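Local coordinates for digeranylgeranylglycerophospholipid reductase (Sulfolobus acidocaldarius, PDB 4OPG), which reduces the double bonds of geranylgeranyl chains in archaeal membrane lipid precursors, using FAD, to give saturated archaeol phospholipids, at residues Ser26-Lys31 with Gln111-Glu116; Met84-Thr89 with Lys368-Lys373; Ser151-Glu156 with Gly283-Gly288. The protein carries 1 engineered substitution. All coordinates share one frame; numbering follows the deposited sequence.

Interaction 1. Residues Ser26-Lys31 with Gln111-Glu116; sequences SRRGLK and QDRGVE
R113 lies against S26 and R27. Its NE donates a fairly straight hydrogen bond to S26 OG at 3.3 Å. The hydroxyl oxygen sits at the edge of the guanidinium, close to its plane. S26 OG also has a hydrogen bond with Y23 O, in helix 16-25, so the hydroxyl ties R113 to the end of that helix. Beside it, S26 CB packs on V115 CG2 at 3.7 Å.

R27 crosses R113 at about a right angle. Its CG lies over one face of the R113 guanidinium, 3.5 Å from NE. The R27 chain bends at chi2 (-89°), which brings its own guanidinium face to R113 CD. The two guanidinium planes are 48° apart, so they do not stack. R27 NH1 and R113 NH1 come within 3.7 Å, and R28 NH2 is as near to R113 NH2. Such grouped positive charge is probably mildly unfavourable. R28 NH2 is partly occupied by a weak hydrogen bond to S26 O.

Further along, one water donates to both L30 O and G114 O. G114 has positive phi and is the C-prime residue of a Schellman motif ending helix 99-112. One of its bonds is G114 N to Q111 O. In the second shell, V115 packs on A22 and I32, and E116 has backbone hydrogen bonds with I32 and L34. The contact thus joins two helix-to-strand turns. They lead into the adjacent parallel strands 32-35 and 116-118, at one edge of the Rossmann-type FAD-binding sheet.

Interaction 2. Residues Met84-Thr89 with Lys368-Lys373; sequences MQTVWT and KKKIIK
The chain at T86 passes close to K368, with their CA atoms 5.6 Å apart, and then diverges, with no backbone hydrogen bond between the segments. K368 ends helix 360-368, and K370 turns the chain with positive phi in a Schellman motif.

T86 OG1 rests on K368 CA at 3.4 Å and also touches K368 CB. W88 is the main apolar group. Its indole meets K370 at the pyrrole edge and I372 at the far end of the benzene ring. The K370 chain runs past the indole in the opposite direction, with CE 3.3 Å from W88 NE1. Its NZ arrives near the ring plane, 3.2 Å from NE1. Both nitrogens are donors, so this is no hydrogen bond. W88 NE1 instead gives a weak one to M367 O. I372 crosses the tryptophan at about a right angle, with CG1 3.6 Å from CH2. Its chi1 of 62° turns CG1 to the ring. L79, L377 and E374 also touch the indole.

Replacing the W88 indole by an alanine is likely to open a gap beside I372, leave the K370 methylenes without their neighbour and cost M367 O its weak N-H bond.

The segments are therefore held by van der Waals contact rather than by polar bonds. The ammonium of K370 facing an indole N-H is probably electrostatically unfavourable; the CD and CE methylenes of K370 supply the packing.

Interaction 3. Residues Ser151-Glu156 with Gly283-Gly288; sequences SKVVVE and GIIVIG
V155 and I287 meet with their side chains crossing at a slant, V155 CG1 lying 3.6 Å from I287 CD1. Chi1 of I287 is 63°, which places CG1 between its own N and carbonyl carbon and directs the chain end to the valine. V155 and I285 share one face of the sheet, where V153 CG1 approaches I285 CG1 more loosely, at 4.4 Å. V155 also packs on I316 of helix 302-322, which lies against this face.

The other face carries V154, I284, E156 and V286. I284 CG1 leans on V154 O at 3.4 Å. E156 CB touches V286 CG2 at 3.7 Å. The E156 chain then bends at chi2, and its buried carboxylate is bound outside the two strands. OE1 has hydrogen bonds with S290 OG and T158 N. OE2 accepts one from R165 N and a weak one from F164 N. V154 and I284 both pack on V133 of strand 132-140.

The backbones set these side chains in parallel register, the strand axes 15° apart. V154 N binds G283 O, and I285 N binds V154 O at 2.8 Å. E156 N binds I285 O at 2.7 Å, and I287 N closes the series on E156 O. The first donor is tilted 33° from the carbonyl plane; the other three lie nearly along the C=O axis. G283, with positive phi, lies with its CA against K152 O.

Just after strand 284-286, the side chain of I287 lies close to that of A17 of the FAD site, and G288 touches the bound dihydroflavin cofactor. Neighbouring parallel strands leading to the dinucleotide in this way are characteristic of the Rossmann-type FAD-binding fold.

Interactions 1 and 3 belong to the same FAD-binding region. Their centres are about 17 Å apart and their nearest atoms about 7 Å apart, without touching. Strands 32-35 and 116-118, which follow the segments of interaction 1, lie in the same sheet as the strands of interaction 3. Interaction 3 reaches the cofactor through G288, whereas the side chain of V115 in interaction 1 stays about 14 Å from it. Interaction 2 is on the opposite side of the chain's centre. Its centre is about 49 Å from that of interaction 1 and about 44 Å from that of interaction 3. There the side chain of W88 is about 7 Å from a bound geranylgeranyl diphosphate.

Interaction 1. Residues Ser26-Lys31 with Gln111-Glu116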
ATOM      1  N   SER A  26       3.343  15.212 -15.981  1.00 27.70           N
ATOM      2  CA  SER A  26       3.792  16.571 -16.271  1.00 32.09           C
ATOM      3  C   SER A  26       4.559  16.684 -17.586  1.00 36.60           C
ATOM      4  O   SER A  26       5.197  15.727 -18.027  1.00 39.61           O
ATOM      5  CB  SER A  26       4.661  17.091 -15.124  1.00 31.17           C
ATOM      6  OG  SER A  26       5.783  16.253 -14.910  1.00 30.66           O
ATOM      7  N   ARG A  27       4.482  17.864 -18.200  1.00 39.59           N
ATOM      8  CA  ARG A  27       5.206  18.179 -19.431  1.00 39.25           C
ATOM      9  C   ARG A  27       4.875  17.233 -20.579  1.00 35.63           C
ATOM     10  O   ARG A  27       5.768  16.791 -21.300  1.00 34.34           O
ATOM     11  CB  ARG A  27       6.717  18.163 -19.182  1.00 44.22           C
ATOM     12  CG  ARG A  27       7.229  19.306 -18.326  1.00 50.57           C
ATOM     13  CD  ARG A  27       7.603  20.515 -19.170  1.00 57.23           C
ATOM     14  NE  ARG A  27       8.234  21.560 -18.369  1.00 63.38           N
ATOM     15  CZ  ARG A  27       9.519  21.567 -18.029  1.00 66.66           C
ATOM     16  NH1 ARG A  27      10.317  20.581 -18.418  1.00 66.20           N
ATOM     17  NH2 ARG A  27      10.007  22.558 -17.296  1.00 70.00           N
ATOM     18  N   ARG A  28       3.595  16.924 -20.754  1.00 33.51           N
ATOM     19  CA  ARG A  28       3.187  16.026 -21.829  1.00 38.91           C
ATOM     20  C   ARG A  28       1.903  16.483 -22.520  1.00 39.79           C
ATOM     21  O   ARG A  28       1.136  15.666 -23.031  1.00 37.30           O
ATOM     22  CB  ARG A  28       3.034  14.600 -21.295  1.00 41.23           C
ATOM     23  CG  ARG A  28       4.367  13.879 -21.151  1.00 50.55           C
ATOM     24  CD  ARG A  28       4.244  12.572 -20.392  1.00 58.64           C
ATOM     25  NE  ARG A  28       5.519  11.861 -20.347  1.00 68.29           N
ATOM     26  CZ  ARG A  28       6.456  12.060 -19.424  1.00 75.02           C
ATOM     27  NH1 ARG A  28       7.586  11.367 -19.463  1.00 77.16           N
ATOM     28  NH2 ARG A  28       6.265  12.953 -18.461  1.00 76.53           N
ATOM     29  N   GLY A  29       1.684  17.794 -22.537  1.00 41.70           N
ATOM     30  CA  GLY A  29       0.608  18.381 -23.313  1.00 41.62           C
ATOM     31  C   GLY A  29      -0.735  18.456 -22.615  1.00 38.27           C
ATOM     32  O   GLY A  29      -1.737  18.812 -23.235  1.00 41.08           O
ATOM     33  N   LEU A  30      -0.763  18.132 -21.327  1.00 34.71           N
ATOM     34  CA  LEU A  30      -2.016  18.125 -20.579  1.00 32.66           C
ATOM     35  C   LEU A  30      -2.066  19.223 -19.521  1.00 32.44           C
ATOM     36  O   LEU A  30      -1.055  19.552 -18.902  1.00 33.97           O
ATOM     37  CB  LEU A  30      -2.233  16.761 -19.922  1.00 30.76           C
ATOM     38  CG  LEU A  30      -2.288  15.553 -20.858  1.00 28.72           C
ATOM     39  CD1 LEU A  30      -2.562  14.282 -20.067  1.00 28.65           C
ATOM     40  CD2 LEU A  30      -3.342  15.755 -21.929  1.00 26.49           C
ATOM     41  N   LYS A  31      -3.256  19.785 -19.324  1.00 30.40           N
ATOM     42  CA  LYS A  31      -3.482  20.795 -18.296  1.00 32.50           C
ATOM     43  C   LYS A  31      -3.956  20.119 -17.012  1.00 30.76           C
ATOM     44  O   LYS A  31      -5.093  19.650 -16.930  1.00 28.77           O
ATOM     45  CB  LYS A  31      -4.502  21.830 -18.778  1.00 38.25           C
ATOM     46  CG  LYS A  31      -4.745  22.978 -17.813  1.00 42.13           C
ATOM     47  CD  LYS A  31      -5.841  23.902 -18.324  1.00 44.25           C
ATOM     48  CE  LYS A  31      -6.132  25.016 -17.333  1.00 48.84           C
ATOM     49  NZ  LYS A  31      -7.285  25.851 -17.764  1.00 51.90           N
ATOM     50  N   GLN A 111       5.177  20.917 -10.032  1.00 36.51           N
ATOM     51  CA  GLN A 111       4.699  22.285 -10.183  1.00 41.11           C
ATOM     52  C   GLN A 111       5.614  23.081 -11.109  1.00 43.47           C
ATOM     53  O   GLN A 111       5.153  23.917 -11.887  1.00 43.83           O
ATOM     54  CB  GLN A 111       4.595  22.970  -8.821  1.00 40.25           C
ATOM     55  CG  GLN A 111       3.867  24.301  -8.856  1.00 43.19           C
ATOM     56  CD  GLN A 111       3.715  24.912  -7.479  1.00 46.57           C
ATOM     57  OE1 GLN A 111       4.643  24.888  -6.671  1.00 52.69           O
ATOM     58  NE2 GLN A 111       2.536  25.458  -7.201  1.00 44.68           N
ATOM     59  N   ASP A 112       6.912  22.809 -11.024  1.00 43.14           N
ATOM     60  CA  ASP A 112       7.886  23.458 -11.894  1.00 45.40           C
ATOM     61  C   ASP A 112       7.773  22.942 -13.325  1.00 44.91           C
ATOM     62  O   ASP A 112       8.307  23.545 -14.255  1.00 45.24           O
ATOM     63  CB  ASP A 112       9.307  23.242 -11.370  1.00 48.89           C
ATOM     64  CG  ASP A 112       9.536  23.886 -10.014  1.00 55.64           C
ATOM     65  OD1 ASP A 112       8.793  24.827  -9.663  1.00 59.77           O
ATOM     66  OD2 ASP A 112      10.465  23.453  -9.300  1.00 57.54           O
ATOM     67  N   ARG A 113       7.073  21.824 -13.493  1.00 44.63           N
ATOM     68  CA  ARG A 113       6.913  21.205 -14.804  1.00 45.08           C
ATOM     69  C   ARG A 113       5.540  21.497 -15.412  1.00 43.79           C
ATOM     70  O   ARG A 113       5.157  20.891 -16.410  1.00 45.16           O
ATOM     71  CB  ARG A 113       7.131  19.692 -14.707  1.00 44.04           C
ATOM     72  CG  ARG A 113       8.535  19.293 -14.278  1.00 49.33           C
ATOM     73  CD  ARG A 113       9.304  18.643 -15.412  1.00 58.61           C
ATOM     74  NE  ARG A 113       8.700  17.380 -15.829  1.00 60.81           N
ATOM     75  CZ  ARG A 113       9.175  16.614 -16.806  1.00 62.36           C
ATOM     76  NH1 ARG A 113      10.262  16.982 -17.470  1.00 65.57           N
ATOM     77  NH2 ARG A 113       8.562  15.480 -17.118  1.00 60.35           N
ATOM     78  N   GLY A 114       4.801  22.420 -14.803  1.00 40.73           N
ATOM     79  CA  GLY A 114       3.557  22.893 -15.385  1.00 39.99           C
ATOM     80  C   GLY A 114       2.288  22.459 -14.677  1.00 38.49           C
ATOM     81  O   GLY A 114       1.197  22.909 -15.027  1.00 33.49           O
ATOM     82  N   VAL A 115       2.418  21.584 -13.686  1.00 35.51           N
ATOM     83  CA  VAL A 115       1.259  21.124 -12.929  1.00 33.32           C
ATOM     84  C   VAL A 115       0.850  22.166 -11.891  1.00 34.20           C
ATOM     85  O   VAL A 115       1.677  22.627 -11.108  1.00 34.72           O
ATOM     86  CB  VAL A 115       1.533  19.779 -12.227  1.00 29.82           C
ATOM     87  CG1 VAL A 115       0.328  19.352 -11.404  1.00 26.99           C
ATOM     88  CG2 VAL A 115       1.893  18.710 -13.248  1.00 31.34           C
ATOM     89  N   GLU A 116      -0.423  22.545 -11.896  1.00 30.67           N
ATOM     90  CA  GLU A 116      -0.925  23.500 -10.916  1.00 35.81           C
ATOM     91  C   GLU A 116      -1.376  22.777  -9.650  1.00 33.37           C
ATOM     92  O   GLU A 116      -2.112  21.792  -9.716  1.00 33.20           O
ATOM     93  CB  GLU A 116      -2.074  24.322 -11.500  1.00 40.55           C
ATOM     94  CG  GLU A 116      -2.591  25.403 -10.564  1.00 48.92           C
ATOM     95  CD  GLU A 116      -3.657  26.270 -11.203  1.00 56.07           C
ATOM     96  OE1 GLU A 116      -3.984  26.039 -12.386  1.00 60.13           O
ATOM     97  OE2 GLU A 116      -4.168  27.182 -10.521  1.00 58.24           O
TER
HETATM   98  O   HOH W   1      -0.439  21.003 -16.240  1.00 38.02           O

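Interaction 2. Residues Met84-Thr89 with Lys368-Lys373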
ATOM      1  N   MET A  84      11.651 -15.021  20.001  1.00 46.76           N
ATOM      2  CA  MET A  84      12.894 -14.255  19.866  1.00 49.19           C
ATOM      3  C   MET A  84      14.133 -15.146  19.784  1.00 50.72           C
ATOM      4  O   MET A  84      15.243 -14.694  20.058  1.00 52.00           O
ATOM      5  CB  MET A  84      13.048 -13.271  21.031  1.00 50.47           C
ATOM      6  CG  MET A  84      11.844 -12.372  21.264  1.00 50.32           C
ATOM      7  SD  MET A  84      11.625 -11.139  19.971  1.00 57.62           S
ATOM      8  CE  MET A  84      13.122 -10.177  20.172  1.00 55.09           C
ATOM      9  N   GLN A  85      13.943 -16.406  19.401  1.00 52.50           N
ATOM     10  CA  GLN A  85      15.050 -17.358  19.336  1.00 54.38           C
ATOM     11  C   GLN A  85      15.654 -17.435  17.936  1.00 52.70           C
ATOM     12  O   GLN A  85      16.853 -17.671  17.782  1.00 50.16           O
ATOM     13  CB  GLN A  85      14.588 -18.750  19.777  1.00 59.47           C
ATOM     14  CG  GLN A  85      14.112 -18.823  21.218  1.00 64.79           C
ATOM     15  CD  GLN A  85      15.196 -18.454  22.211  1.00 71.33           C
ATOM     16  OE1 GLN A  85      15.332 -17.292  22.594  1.00 74.22           O
ATOM     17  NE2 GLN A  85      15.974 -19.444  22.635  1.00 74.66           N
ATOM     18  N   THR A  86      14.819 -17.239  16.922  1.00 49.65           N
ATOM     19  CA  THR A  86      15.269 -17.312  15.536  1.00 48.51           C
ATOM     20  C   THR A  86      15.173 -15.955  14.852  1.00 47.25           C
ATOM     21  O   THR A  86      14.111 -15.330  14.839  1.00 47.70           O
ATOM     22  CB  THR A  86      14.449 -18.338  14.732  1.00 50.25           C
ATOM     23  OG1 THR A  86      14.516 -19.617  15.375  1.00 52.46           O
ATOM     24  CG2 THR A  86      14.987 -18.457  13.315  1.00 46.73           C
ATOM     25  N   VAL A  87      16.285 -15.500  14.283  1.00 46.32           N
ATOM     26  CA  VAL A  87      16.323 -14.212  13.602  1.00 48.91           C
ATOM     27  C   VAL A  87      16.786 -14.351  12.155  1.00 50.30           C
ATOM     28  O   VAL A  87      17.942 -14.685  11.894  1.00 51.83           O
ATOM     29  CB  VAL A  87      17.249 -13.217  14.324  1.00 50.29           C
ATOM     30  CG1 VAL A  87      17.225 -11.869  13.621  1.00 47.17           C
ATOM     31  CG2 VAL A  87      16.842 -13.071  15.779  1.00 51.84           C
ATOM     32  N   TRP A  88      15.874 -14.091  11.223  1.00 46.00           N
ATOM     33  CA  TRP A  88      16.194 -14.117   9.801  1.00 47.50           C
ATOM     34  C   TRP A  88      16.670 -12.751   9.320  1.00 50.97           C
ATOM     35  O   TRP A  88      16.101 -11.722   9.687  1.00 49.95           O
ATOM     36  CB  TRP A  88      14.981 -14.559   8.980  1.00 46.54           C
ATOM     37  CG  TRP A  88      14.700 -16.026   9.040  1.00 48.06           C
ATOM     38  CD1 TRP A  88      15.372 -16.961   9.771  1.00 52.39           C
ATOM     39  CD2 TRP A  88      13.672 -16.731   8.333  1.00 46.87           C
ATOM     40  NE1 TRP A  88      14.825 -18.205   9.567  1.00 54.84           N
ATOM     41  CE2 TRP A  88      13.780 -18.091   8.687  1.00 53.02           C
ATOM     42  CE3 TRP A  88      12.670 -16.345   7.437  1.00 45.90           C
ATOM     43  CZ2 TRP A  88      12.924 -19.065   8.177  1.00 54.49           C
ATOM     44  CZ3 TRP A  88      11.822 -17.313   6.932  1.00 47.47           C
ATOM     45  CH2 TRP A  88      11.955 -18.657   7.304  1.00 50.30           C
ATOM     46  N   THR A  89      17.709 -12.747   8.492  1.00 52.86           N
ATOM     47  CA  THR A  89      18.223 -11.509   7.925  1.00 52.13           C
ATOM     48  C   THR A  89      17.966 -11.457   6.424  1.00 51.28           C
ATOM     49  O   THR A  89      18.373 -12.351   5.685  1.00 53.94           O
ATOM     50  CB  THR A  89      19.731 -11.346   8.190  1.00 55.31           C
ATOM     51  OG1 THR A  89      19.964 -11.277   9.602  1.00 54.73           O
ATOM     52  CG2 THR A  89      20.252 -10.077   7.534  1.00 57.04           C
ATOM     53  N   LYS A 368      12.697 -21.664  13.011  1.00 41.28           N
ATOM     54  CA  LYS A 368      13.801 -22.402  13.619  1.00 42.82           C
ATOM     55  C   LYS A 368      14.234 -23.578  12.747  1.00 43.07           C
ATOM     56  O   LYS A 368      15.424 -23.874  12.637  1.00 45.69           O
ATOM     57  CB  LYS A 368      13.415 -22.894  15.019  1.00 44.58           C
ATOM     58  CG  LYS A 368      14.379 -23.915  15.605  1.00 50.99           C
ATOM     59  CD  LYS A 368      14.308 -23.953  17.124  1.00 58.68           C
ATOM     60  CE  LYS A 368      14.884 -22.682  17.736  1.00 63.89           C
ATOM     61  NZ  LYS A 368      14.954 -22.753  19.223  1.00 66.01           N
ATOM     62  N   LYS A 369      13.265 -24.239  12.121  1.00 41.92           N
ATOM     63  CA  LYS A 369      13.558 -25.391  11.276  1.00 47.94           C
ATOM     64  C   LYS A 369      13.851 -24.986   9.835  1.00 51.00           C
ATOM     65  O   LYS A 369      14.119 -25.842   8.992  1.00 55.33           O
ATOM     66  CB  LYS A 369      12.399 -26.391  11.316  1.00 46.95           C
ATOM     67  CG  LYS A 369      12.273 -27.139  12.635  1.00 46.45           C
ATOM     68  CD  LYS A 369      13.522 -27.957  12.924  1.00 49.69           C
ATOM     69  CE  LYS A 369      13.398 -28.719  14.234  1.00 51.96           C
ATOM     70  NZ  LYS A 369      14.608 -29.541  14.517  1.00 54.43           N
ATOM     71  N   LYS A 370      13.795 -23.683   9.563  1.00 52.66           N
ATOM     72  CA  LYS A 370      14.134 -23.135   8.248  1.00 55.76           C
ATOM     73  C   LYS A 370      13.366 -23.802   7.110  1.00 54.05           C
ATOM     74  O   LYS A 370      13.968 -24.407   6.222  1.00 55.13           O
ATOM     75  CB  LYS A 370      15.639 -23.264   7.991  1.00 62.13           C
ATOM     76  CG  LYS A 370      16.514 -22.347   8.833  1.00 67.13           C
ATOM     77  CD  LYS A 370      16.446 -20.910   8.340  1.00 70.52           C
ATOM     78  CE  LYS A 370      17.515 -20.050   8.997  1.00 74.85           C
ATOM     79  NZ  LYS A 370      17.368 -20.010  10.479  1.00 74.12           N
ATOM     80  N   ILE A 371      12.041 -23.695   7.135  1.00 49.39           N
ATOM     81  CA  ILE A 371      11.218 -24.324   6.106  1.00 49.03           C
ATOM     82  C   ILE A 371      11.448 -23.683   4.739  1.00 49.51           C
ATOM     83  O   ILE A 371      11.245 -24.319   3.705  1.00 51.01           O
ATOM     84  CB  ILE A 371       9.720 -24.262   6.462  1.00 44.47           C
ATOM     85  CG1 ILE A 371       9.308 -22.833   6.810  1.00 41.69           C
ATOM     86  CG2 ILE A 371       9.415 -25.192   7.626  1.00 46.96           C
ATOM     87  CD1 ILE A 371       7.854 -22.702   7.195  1.00 42.62           C
ATOM     88  N   ILE A 372      11.870 -22.422   4.738  1.00 49.62           N
ATOM     89  CA  ILE A 372      12.290 -21.749   3.513  1.00 52.04           C
ATOM     90  C   ILE A 372      13.586 -20.986   3.759  1.00 57.43           C
ATOM     91  O   ILE A 372      13.887 -20.614   4.893  1.00 60.18           O
ATOM     92  CB  ILE A 372      11.218 -20.770   2.984  1.00 50.24           C
ATOM     93  CG1 ILE A 372      10.960 -19.655   3.998  1.00 50.23           C
ATOM     94  CG2 ILE A 372       9.929 -21.505   2.645  1.00 47.59           C
ATOM     95  CD1 ILE A 372      10.042 -18.566   3.483  1.00 50.89           C
ATOM     96  N   LYS A 373      14.356 -20.758   2.700  1.00 60.27           N
ATOM     97  CA  LYS A 373      15.584 -19.980   2.822  1.00 66.60           C
ATOM     98  C   LYS A 373      15.414 -18.597   2.202  1.00 71.72           C
ATOM     99  O   LYS A 373      14.422 -18.330   1.522  1.00 71.66           O
ATOM    100  CB  LYS A 373      16.765 -20.719   2.186  1.00 69.87           C
ATOM    101  CG  LYS A 373      16.488 -21.321   0.819  1.00 71.35           C
ATOM    102  CD  LYS A 373      17.683 -22.136   0.348  1.00 77.27           C
ATOM    103  CE  LYS A 373      17.410 -22.823  -0.982  1.00 79.39           C
ATOM    104  NZ  LYS A 373      18.574 -23.643  -1.426  1.00 84.35           N
TER

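Interaction 3. Residues Ser151-Glu156 with Gly283-Gly288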
ATOM      1  N   SER A 151     -13.143  18.118 -15.560  1.00 33.43           N
ATOM      2  CA  SER A 151     -11.985  17.395 -16.066  1.00 28.99           C
ATOM      3  C   SER A 151     -12.414  16.209 -16.920  1.00 26.95           C
ATOM      4  O   SER A 151     -13.528  15.702 -16.777  1.00 27.37           O
ATOM      5  CB  SER A 151     -11.109  16.914 -14.912  1.00 26.24           C
ATOM      6  OG  SER A 151     -11.834  16.038 -14.068  1.00 25.28           O
ATOM      7  N   LYS A 152     -11.530  15.770 -17.807  1.00 24.67           N
ATOM      8  CA  LYS A 152     -11.795  14.587 -18.613  1.00 26.18           C
ATOM      9  C   LYS A 152     -11.572  13.333 -17.773  1.00 26.44           C
ATOM     10  O   LYS A 152     -12.317  12.358 -17.878  1.00 22.57           O
ATOM     11  CB  LYS A 152     -10.909  14.566 -19.862  1.00 28.71           C
ATOM     12  CG  LYS A 152     -10.969  15.843 -20.694  1.00 33.00           C
ATOM     13  CD  LYS A 152     -12.400  16.247 -21.016  1.00 41.38           C
ATOM     14  CE  LYS A 152     -13.077  15.241 -21.933  1.00 47.97           C
ATOM     15  NZ  LYS A 152     -14.471  15.643 -22.260  1.00 52.79           N
ATOM     16  N   VAL A 153     -10.540  13.364 -16.937  1.00 21.79           N
ATOM     17  CA  VAL A 153     -10.260  12.263 -16.025  1.00 20.96           C
ATOM     18  C   VAL A 153     -10.007  12.785 -14.618  1.00 21.74           C
ATOM     19  O   VAL A 153      -9.266  13.749 -14.429  1.00 21.16           O
ATOM     20  CB  VAL A 153      -9.033  11.436 -16.472  1.00 23.45           C
ATOM     21  CG1 VAL A 153      -8.832  10.245 -15.545  1.00 18.61           C
ATOM     22  CG2 VAL A 153      -9.181  10.973 -17.915  1.00 22.83           C
ATOM     23  N   VAL A 154     -10.635  12.152 -13.634  1.00 19.56           N
ATOM     24  CA  VAL A 154     -10.328  12.421 -12.237  1.00 20.40           C
ATOM     25  C   VAL A 154      -9.451  11.308 -11.681  1.00 21.60           C
ATOM     26  O   VAL A 154      -9.781  10.128 -11.805  1.00 20.82           O
ATOM     27  CB  VAL A 154     -11.603  12.542 -11.377  1.00 21.43           C
ATOM     28  CG1 VAL A 154     -11.255  12.477  -9.895  1.00 23.78           C
ATOM     29  CG2 VAL A 154     -12.351  13.828 -11.701  1.00 22.29           C
ATOM     30  N   VAL A 155      -8.325  11.686 -11.084  1.00 18.25           N
ATOM     31  CA  VAL A 155      -7.470  10.721 -10.407  1.00 19.64           C
ATOM     32  C   VAL A 155      -7.769  10.754  -8.915  1.00 19.10           C
ATOM     33  O   VAL A 155      -7.390  11.694  -8.216  1.00 19.55           O
ATOM     34  CB  VAL A 155      -5.977  11.006 -10.647  1.00 16.85           C
ATOM     35  CG1 VAL A 155      -5.115   9.994  -9.902  1.00 15.60           C
ATOM     36  CG2 VAL A 155      -5.669  10.973 -12.133  1.00 18.00           C
ATOM     37  N   GLU A 156      -8.470   9.730  -8.440  1.00 17.93           N
ATOM     38  CA  GLU A 156      -8.826   9.628  -7.032  1.00 20.32           C
ATOM     39  C   GLU A 156      -7.658   9.035  -6.246  1.00 20.59           C
ATOM     40  O   GLU A 156      -7.335   7.855  -6.393  1.00 22.52           O
ATOM     41  CB  GLU A 156     -10.088   8.776  -6.861  1.00 19.75           C
ATOM     42  CG  GLU A 156     -11.070   9.284  -5.809  1.00 24.49           C
ATOM     43  CD  GLU A 156     -10.763   8.782  -4.407  1.00 22.25           C
ATOM     44  OE1 GLU A 156      -9.628   8.329  -4.166  1.00 21.99           O
ATOM     45  OE2 GLU A 156     -11.665   8.838  -3.543  1.00 23.98           O
ATOM     46  N   GLY A 283     -14.339   8.144 -16.831  1.00 23.04           N
ATOM     47  CA  GLY A 283     -13.848   9.449 -16.427  1.00 21.57           C
ATOM     48  C   GLY A 283     -13.085   9.483 -15.116  1.00 21.86           C
ATOM     49  O   GLY A 283     -12.853  10.559 -14.562  1.00 20.23           O
ATOM     50  N   ILE A 284     -12.679   8.318 -14.615  1.00 20.69           N
ATOM     51  CA  ILE A 284     -12.029   8.267 -13.309  1.00 20.12           C
ATOM     52  C   ILE A 284     -11.055   7.097 -13.145  1.00 18.68           C
ATOM     53  O   ILE A 284     -11.325   5.969 -13.568  1.00 18.05           O
ATOM     54  CB  ILE A 284     -13.089   8.213 -12.170  1.00 21.50           C
ATOM     55  CG1 ILE A 284     -12.417   8.234 -10.794  1.00 22.79           C
ATOM     56  CG2 ILE A 284     -13.999   6.999 -12.321  1.00 18.57           C
ATOM     57  CD1 ILE A 284     -13.395   8.291  -9.642  1.00 22.92           C
ATOM     58  N   ILE A 285      -9.909   7.392 -12.540  1.00 16.39           N
ATOM     59  CA  ILE A 285      -8.958   6.372 -12.117  1.00 17.49           C
ATOM     60  C   ILE A 285      -8.729   6.493 -10.609  1.00 18.77           C
ATOM     61  O   ILE A 285      -8.683   7.601 -10.074  1.00 19.51           O
ATOM     62  CB  ILE A 285      -7.619   6.500 -12.874  1.00 20.64           C
ATOM     63  CG1 ILE A 285      -7.806   6.143 -14.349  1.00 19.09           C
ATOM     64  CG2 ILE A 285      -6.548   5.603 -12.259  1.00 22.50           C
ATOM     65  CD1 ILE A 285      -6.523   6.183 -15.145  1.00 18.29           C
ATOM     66  N   VAL A 286      -8.612   5.356  -9.924  1.00 19.17           N
ATOM     67  CA  VAL A 286      -8.335   5.349  -8.488  1.00 15.95           C
ATOM     68  C   VAL A 286      -6.977   4.708  -8.201  1.00 18.29           C
ATOM     69  O   VAL A 286      -6.678   3.621  -8.697  1.00 18.25           O
ATOM     70  CB  VAL A 286      -9.435   4.605  -7.708  1.00 19.51           C
ATOM     71  CG1 VAL A 286      -9.112   4.572  -6.218  1.00 15.32           C
ATOM     72  CG2 VAL A 286     -10.782   5.272  -7.945  1.00 17.87           C
ATOM     73  N   ILE A 287      -6.150   5.396  -7.418  1.00 16.78           N
ATOM     74  CA  ILE A 287      -4.807   4.916  -7.100  1.00 16.70           C
ATOM     75  C   ILE A 287      -4.508   5.011  -5.603  1.00 17.32           C
ATOM     76  O   ILE A 287      -5.285   5.584  -4.837  1.00 18.27           O
ATOM     77  CB  ILE A 287      -3.727   5.702  -7.879  1.00 18.10           C
ATOM     78  CG1 ILE A 287      -3.745   7.179  -7.486  1.00 22.58           C
ATOM     79  CG2 ILE A 287      -3.927   5.561  -9.380  1.00 16.25           C
ATOM     80  CD1 ILE A 287      -2.651   7.995  -8.153  1.00 11.75           C
ATOM     81  N   GLY A 288      -3.379   4.440  -5.193  1.00 16.53           N
ATOM     82  CA  GLY A 288      -2.952   4.499  -3.807  1.00 17.50           C
ATOM     83  C   GLY A 288      -3.840   3.705  -2.869  1.00 15.42           C
ATOM     84  O   GLY A 288      -4.510   2.760  -3.288  1.00 18.95           O
TER